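Local structure of transcriptional regulator, TetR family (Marinobacter aquaeolei, 3NNR) at residues L153-W156 / L157-N161; Q141-P144 / E145-S149. The protein probably binds DNA through an N-terminal helix-turn-helix and acts as a transcriptional regulator of the TetR family. All coordinates share one frame; numbering follows the deposited sequence.

Contact 1 (L153-W156 / L157-N161); sequences LNVW and LVITN
The C-terminal turns of helix 145-160, in the C-terminal, repressor-family part of this TetR-type chain, bring T160 back over W156 one turn earlier. W156 O accepts two hydrogen bonds from that one residue: T160 N at 3.0 Å, and T160 OG1 at 2.9 Å from the other face of the carbonyl plane. With OG1 between the backbone N and the carbonyl carbon (chi1 64°), the hydroxyl reaches back to W156 O and the methyl is set above the indole. T160 CG2 makes a CH-pi contact 4.0 Å from the centroid of the five-membered ring of W156. Y116, T120 and L124 of helix 110-136 also pack on W156, and F165 of the second subunit meets it edge-to-face. A serine in place of W156 would probably leave the T160 methyl without its aromatic floor and F165 without its ring partner. The side chains of V155 and I159 lie side by side, V155 CG1 3.7 Å from I159 CD1, facing helices 186-194 and 78-94. N154 ND2 hydrogen-bonds to Q189 O of the second subunit. A threonine hydroxyl returned to the preceding turn's carbonyl is a common helix feature, here ending a helix of the all-helical C-terminal part where two subunits meet.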
ATOM      1  N   LEU A 153      -0.487   6.039 -11.627  1.00 65.72           N
ATOM      2  CA  LEU A 153       0.177   5.733 -10.371  1.00 65.86           C
ATOM      3  C   LEU A 153      -0.849   5.461  -9.249  1.00 65.57           C
ATOM      4  O   LEU A 153      -0.673   4.496  -8.501  1.00 67.20           O
ATOM      5  CB  LEU A 153       1.147   6.859  -9.979  1.00 66.34           C
ATOM      6  CG  LEU A 153       2.111   6.634  -8.826  1.00 63.88           C
ATOM      7  CD1 LEU A 153       2.862   5.329  -8.990  1.00 61.90           C
ATOM      8  CD2 LEU A 153       3.078   7.815  -8.714  1.00 62.83           C
ATOM      9  N   ASN A 154      -1.928   6.260  -9.173  1.00 63.93           N
ATOM     10  CA  ASN A 154      -2.989   6.045  -8.163  1.00 61.13           C
ATOM     11  C   ASN A 154      -3.641   4.670  -8.297  1.00 59.00           C
ATOM     12  O   ASN A 154      -3.892   4.025  -7.294  1.00 56.86           O
ATOM     13  CB  ASN A 154      -4.040   7.160  -8.170  1.00 62.14           C
ATOM     14  CG  ASN A 154      -3.535   8.462  -7.544  1.00 64.87           C
ATOM     15  OD1 ASN A 154      -2.592   8.475  -6.765  1.00 59.79           O
ATOM     16  ND2 ASN A 154      -4.193   9.553  -7.865  1.00 71.53           N
ATOM     17  N   VAL A 155      -3.878   4.221  -9.529  1.00 60.62           N
ATOM     18  CA  VAL A 155      -4.377   2.864  -9.792  1.00 60.47           C
ATOM     19  C   VAL A 155      -3.422   1.838  -9.177  1.00 61.86           C
ATOM     20  O   VAL A 155      -3.854   1.009  -8.388  1.00 63.70           O
ATOM     21  CB  VAL A 155      -4.547   2.573 -11.286  1.00 59.32           C
ATOM     22  CG1 VAL A 155      -4.753   1.115 -11.518  1.00 53.85           C
ATOM     23  CG2 VAL A 155      -5.710   3.336 -11.815  1.00 57.97           C
ATOM     24  N   TRP A 156      -2.129   1.982  -9.459  1.00 61.10           N
ATOM     25  CA  TRP A 156      -1.119   1.077  -8.944  1.00 57.56           C
ATOM     26  C   TRP A 156      -1.131   1.088  -7.435  1.00 58.74           C
ATOM     27  O   TRP A 156      -1.138   0.022  -6.812  1.00 60.69           O
ATOM     28  CB  TRP A 156       0.270   1.447  -9.494  1.00 58.19           C
ATOM     29  CG  TRP A 156       1.355   0.457  -9.209  1.00 59.22           C
ATOM     30  CD1 TRP A 156       1.807  -0.539 -10.046  1.00 62.48           C
ATOM     31  CD2 TRP A 156       2.144   0.359  -8.012  1.00 51.01           C
ATOM     32  NE1 TRP A 156       2.813  -1.247  -9.432  1.00 59.62           N
ATOM     33  CE2 TRP A 156       3.044  -0.712  -8.191  1.00 47.35           C
ATOM     34  CE3 TRP A 156       2.179   1.082  -6.806  1.00 59.40           C
ATOM     35  CZ2 TRP A 156       3.962  -1.092  -7.207  1.00 56.04           C
ATOM     36  CZ3 TRP A 156       3.100   0.703  -5.811  1.00 53.37           C
ATOM     37  CH2 TRP A 156       3.973  -0.378  -6.020  1.00 57.52           C
ATOM     38  N   LEU A 157      -1.131   2.287  -6.855  1.00 60.86           N
ATOM     39  CA  LEU A 157      -1.098   2.471  -5.403  1.00 60.16           C
ATOM     40  C   LEU A 157      -2.301   1.797  -4.720  1.00 62.07           C
ATOM     41  O   LEU A 157      -2.153   1.162  -3.683  1.00 62.54           O
ATOM     42  CB  LEU A 157      -1.027   3.975  -5.044  1.00 61.29           C
ATOM     43  CG  LEU A 157       0.284   4.732  -5.341  1.00 60.29           C
ATOM     44  CD1 LEU A 157       0.137   6.261  -5.208  1.00 55.02           C
ATOM     45  CD2 LEU A 157       1.393   4.279  -4.400  1.00 51.53           C
ATOM     46  N   VAL A 158      -3.480   1.923  -5.325  1.00 64.05           N
ATOM     47  CA  VAL A 158      -4.705   1.317  -4.800  1.00 62.80           C
ATOM     48  C   VAL A 158      -4.698  -0.193  -4.943  1.00 62.33           C
ATOM     49  O   VAL A 158      -5.021  -0.885  -3.998  1.00 63.90           O
ATOM     50  CB  VAL A 158      -5.980   1.902  -5.462  1.00 64.63           C
ATOM     51  CG1 VAL A 158      -7.205   0.996  -5.232  1.00 58.86           C
ATOM     52  CG2 VAL A 158      -6.222   3.331  -4.948  1.00 57.14           C
ATOM     53  N   ILE A 159      -4.336  -0.694  -6.110  1.00 61.90           N
ATOM     54  CA  ILE A 159      -4.372  -2.137  -6.362  1.00 63.28           C
ATOM     55  C   ILE A 159      -3.402  -2.902  -5.475  1.00 63.92           C
ATOM     56  O   ILE A 159      -3.787  -3.827  -4.792  1.00 67.09           O
ATOM     57  CB  ILE A 159      -4.106  -2.485  -7.832  1.00 60.61           C
ATOM     58  CG1 ILE A 159      -5.254  -1.986  -8.706  1.00 64.64           C
ATOM     59  CG2 ILE A 159      -4.066  -3.971  -8.009  1.00 67.81           C
ATOM     60  CD1 ILE A 159      -5.094  -2.278 -10.197  1.00 61.50           C
ATOM     61  N   THR A 160      -2.164  -2.458  -5.441  1.00 64.53           N
ATOM     62  CA  THR A 160      -1.118  -3.155  -4.689  1.00 61.49           C
ATOM     63  C   THR A 160      -1.209  -3.017  -3.187  1.00 63.53           C
ATOM     64  O   THR A 160      -0.512  -3.740  -2.509  1.00 70.40           O
ATOM     65  CB  THR A 160       0.280  -2.741  -5.158  1.00 60.32           C
ATOM     66  OG1 THR A 160       0.503  -1.355  -4.893  1.00 62.51           O
ATOM     67  CG2 THR A 160       0.404  -3.013  -6.619  1.00 50.07           C
ATOM     68  N   ASN A 161      -2.039  -2.113  -2.669  1.00 61.96           N
ATOM     69  CA  ASN A 161      -2.252  -1.971  -1.234  1.00 63.59           C
ATOM     70  C   ASN A 161      -3.618  -2.505  -0.745  1.00 64.19           C
ATOM     71  O   ASN A 161      -3.974  -2.304   0.436  1.00 66.01           O
ATOM     72  CB  ASN A 161      -2.160  -0.466  -0.846  1.00 67.76           C
ATOM     73  CG  ASN A 161      -1.750  -0.231   0.634  1.00 68.26           C
ATOM     74  OD1 ASN A 161      -0.931  -0.981   1.189  1.00 78.50           O
ATOM     75  ND2 ASN A 161      -2.303   0.843   1.263  1.00 75.75           N
TER

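Contact 2 (Q141-P144 / E145-S149); sequences QPQP and EDLRS
E145 O is gripped twice by S149, whose OG donates at 2.9 Å and whose N donates at 3.1 Å. The two donors come from opposite faces of the carbonyl plane, so the serine hydroxyl adds a second bond to the regular i to i+4 link in the first turn of helix 145-160. P144 stands at the N-cap position, and its carbonyl opens the same ladder by accepting from R148 N at 3.1 Å. The side chain of R148 turns back toward the loop: CG is anti to the backbone N (chi1 -166°) and the chain bends at chi3 (73°). R148 NH1 thereby comes to 3.2 Å from Q143 O, which sits at the edge of the guanidinium, near its plane. The N-H points poorly, at 122°, and this bond is weak. Q143 and L147 lie side by side and point the same way, Q143 OE1 meeting the methyl L147 CD2 at 3.7 Å. P144 CD lies a loose 4.5 Å from L147 CB. D146 turns to a different mate and forms a salt bridge through OD2 with R214 of the second subunit. This surface turn leads out of the loop that follows helix 110-136, with R148 packed on N128 and F131 of that helix and both Q143 and L147 resting on Y197, in the loop between helices 186-194 and 200-211.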
ATOM      1  N   GLN A 141     -12.922  10.271 -20.815  1.00 92.46           N
ATOM      2  CA  GLN A 141     -12.545  11.531 -21.466  1.00 97.33           C
ATOM      3  C   GLN A 141     -11.016  11.549 -21.596  1.00 96.69           C
ATOM      4  O   GLN A 141     -10.331  11.136 -20.665  1.00 96.07           O
ATOM      5  CB  GLN A 141     -13.081  12.719 -20.670  1.00 98.47           C
ATOM      6  CG  GLN A 141     -14.617  12.778 -20.731  1.00106.01           C
ATOM      7  CD  GLN A 141     -15.270  13.789 -19.790  1.00114.42           C
ATOM      8  OE1 GLN A 141     -14.616  14.435 -18.956  1.00118.15           O
ATOM      9  NE2 GLN A 141     -16.585  13.920 -19.921  1.00119.88           N
ATOM     10  N   PRO A 142     -10.477  11.994 -22.753  1.00 99.81           N
ATOM     11  CA  PRO A 142      -9.020  11.986 -22.921  1.00 99.73           C
ATOM     12  C   PRO A 142      -8.396  12.996 -21.974  1.00100.56           C
ATOM     13  O   PRO A 142      -8.955  14.079 -21.800  1.00102.58           O
ATOM     14  CB  PRO A 142      -8.832  12.417 -24.381  1.00103.42           C
ATOM     15  CG  PRO A 142      -9.993  13.318 -24.650  1.00106.37           C
ATOM     16  CD  PRO A 142     -11.138  12.796 -23.807  1.00103.64           C
ATOM     17  N   GLN A 143      -7.274  12.640 -21.352  1.00100.12           N
ATOM     18  CA  GLN A 143      -6.619  13.521 -20.375  1.00100.27           C
ATOM     19  C   GLN A 143      -5.166  13.886 -20.735  1.00 99.69           C
ATOM     20  O   GLN A 143      -4.508  13.109 -21.430  1.00 96.79           O
ATOM     21  CB  GLN A 143      -6.708  12.884 -18.973  1.00 97.82           C
ATOM     22  CG  GLN A 143      -8.147  12.773 -18.396  1.00101.71           C
ATOM     23  CD  GLN A 143      -8.900  14.137 -18.276  1.00113.51           C
ATOM     24  OE1 GLN A 143      -8.295  15.203 -18.070  1.00114.95           O
ATOM     25  NE2 GLN A 143     -10.228  14.088 -18.406  1.00115.91           N
ATOM     26  N   PRO A 144      -4.662  15.065 -20.255  1.00101.26           N
ATOM     27  CA  PRO A 144      -3.261  15.471 -20.511  1.00103.85           C
ATOM     28  C   PRO A 144      -2.240  14.425 -20.077  1.00102.49           C
ATOM     29  O   PRO A 144      -2.547  13.604 -19.207  1.00101.62           O
ATOM     30  CB  PRO A 144      -3.102  16.752 -19.676  1.00107.01           C
ATOM     31  CG  PRO A 144      -4.474  17.320 -19.578  1.00107.11           C
ATOM     32  CD  PRO A 144      -5.400  16.131 -19.537  1.00101.65           C
ATOM     33  N   GLU A 145      -1.044  14.453 -20.662  1.00105.23           N
ATOM     34  CA  GLU A 145      -0.014  13.436 -20.352  1.00104.61           C
ATOM     35  C   GLU A 145       0.318  13.349 -18.842  1.00101.90           C
ATOM     36  O   GLU A 145       0.472  12.240 -18.315  1.00 98.90           O
ATOM     37  CB  GLU A 145       1.272  13.642 -21.181  1.00107.99           C
ATOM     38  CG  GLU A 145       2.157  12.369 -21.275  1.00112.39           C
ATOM     39  CD  GLU A 145       3.601  12.621 -21.752  1.00122.70           C
ATOM     40  OE1 GLU A 145       3.910  13.710 -22.303  1.00125.83           O
ATOM     41  OE2 GLU A 145       4.434  11.699 -21.565  1.00124.50           O
ATOM     42  N   ASP A 146       0.369  14.504 -18.164  1.00103.43           N
ATOM     43  CA  ASP A 146       0.704  14.580 -16.725  1.00101.08           C
ATOM     44  C   ASP A 146      -0.380  14.074 -15.789  1.00 96.50           C
ATOM     45  O   ASP A 146      -0.079  13.301 -14.875  1.00 94.15           O
ATOM     46  CB  ASP A 146       1.106  16.001 -16.340  1.00104.67           C
ATOM     47  CG  ASP A 146       2.400  16.428 -17.000  1.00112.87           C
ATOM     48  OD1 ASP A 146       3.313  15.583 -17.156  1.00113.85           O
ATOM     49  OD2 ASP A 146       2.525  17.623 -17.341  1.00125.87           O
ATOM     50  N   LEU A 147      -1.620  14.509 -16.004  1.00 95.44           N
ATOM     51  CA  LEU A 147      -2.757  14.044 -15.187  1.00 92.57           C
ATOM     52  C   LEU A 147      -3.038  12.533 -15.363  1.00 89.24           C
ATOM     53  O   LEU A 147      -3.522  11.885 -14.433  1.00 90.11           O
ATOM     54  CB  LEU A 147      -3.999  14.896 -15.462  1.00 94.58           C
ATOM     55  CG  LEU A 147      -5.334  14.592 -14.766  1.00 98.39           C
ATOM     56  CD1 LEU A 147      -5.168  14.240 -13.290  1.00101.72           C
ATOM     57  CD2 LEU A 147      -6.333  15.784 -14.940  1.00 99.47           C
ATOM     58  N   ARG A 148      -2.704  11.976 -16.533  1.00 87.05           N
ATOM     59  CA  ARG A 148      -2.862  10.540 -16.808  1.00 83.25           C
ATOM     60  C   ARG A 148      -1.745   9.705 -16.133  1.00 78.59           C
ATOM     61  O   ARG A 148      -2.015   8.585 -15.681  1.00 76.37           O
ATOM     62  CB  ARG A 148      -2.928  10.265 -18.332  1.00 85.21           C
ATOM     63  CG  ARG A 148      -3.409   8.870 -18.681  1.00 83.11           C
ATOM     64  CD  ARG A 148      -3.704   8.658 -20.195  1.00100.98           C
ATOM     65  NE  ARG A 148      -2.497   8.579 -21.059  1.00108.39           N
ATOM     66  CZ  ARG A 148      -2.106   9.449 -22.010  1.00109.67           C
ATOM     67  NH1 ARG A 148      -2.822  10.535 -22.346  1.00107.32           N
ATOM     68  NH2 ARG A 148      -0.970   9.208 -22.671  1.00111.68           N
ATOM     69  N   SER A 149      -0.506  10.211 -16.122  1.00 76.65           N
ATOM     70  CA  SER A 149       0.611   9.549 -15.405  1.00 76.15           C
ATOM     71  C   SER A 149       0.331   9.487 -13.910  1.00 72.27           C
ATOM     72  O   SER A 149       0.625   8.476 -13.262  1.00 68.52           O
ATOM     73  CB  SER A 149       1.941  10.289 -15.587  1.00 79.06           C
ATOM     74  OG  SER A 149       2.245  10.454 -16.950  1.00 88.86           O
TER

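Overall arrangement
Coming from the N terminus, the chain leaves helix 110-136, passes through a loop and reaches contact 2, where 141-144 leads straight into the opening turn of helix 145-160. Contact 1 follows on the same helix, in its closing turns. The two are in series, neither crossing nor enclosing the other, and each joins adjoining segments without closing a long loop. Their centres lie about 17 Å apart, with contact 2 at the surface and contact 1 buried nearer the centre of the chain. Helix 110-136 flanks both contacts, while helices 78-94 and 186-194 cover contact 1, and both contacts touch the second subunit.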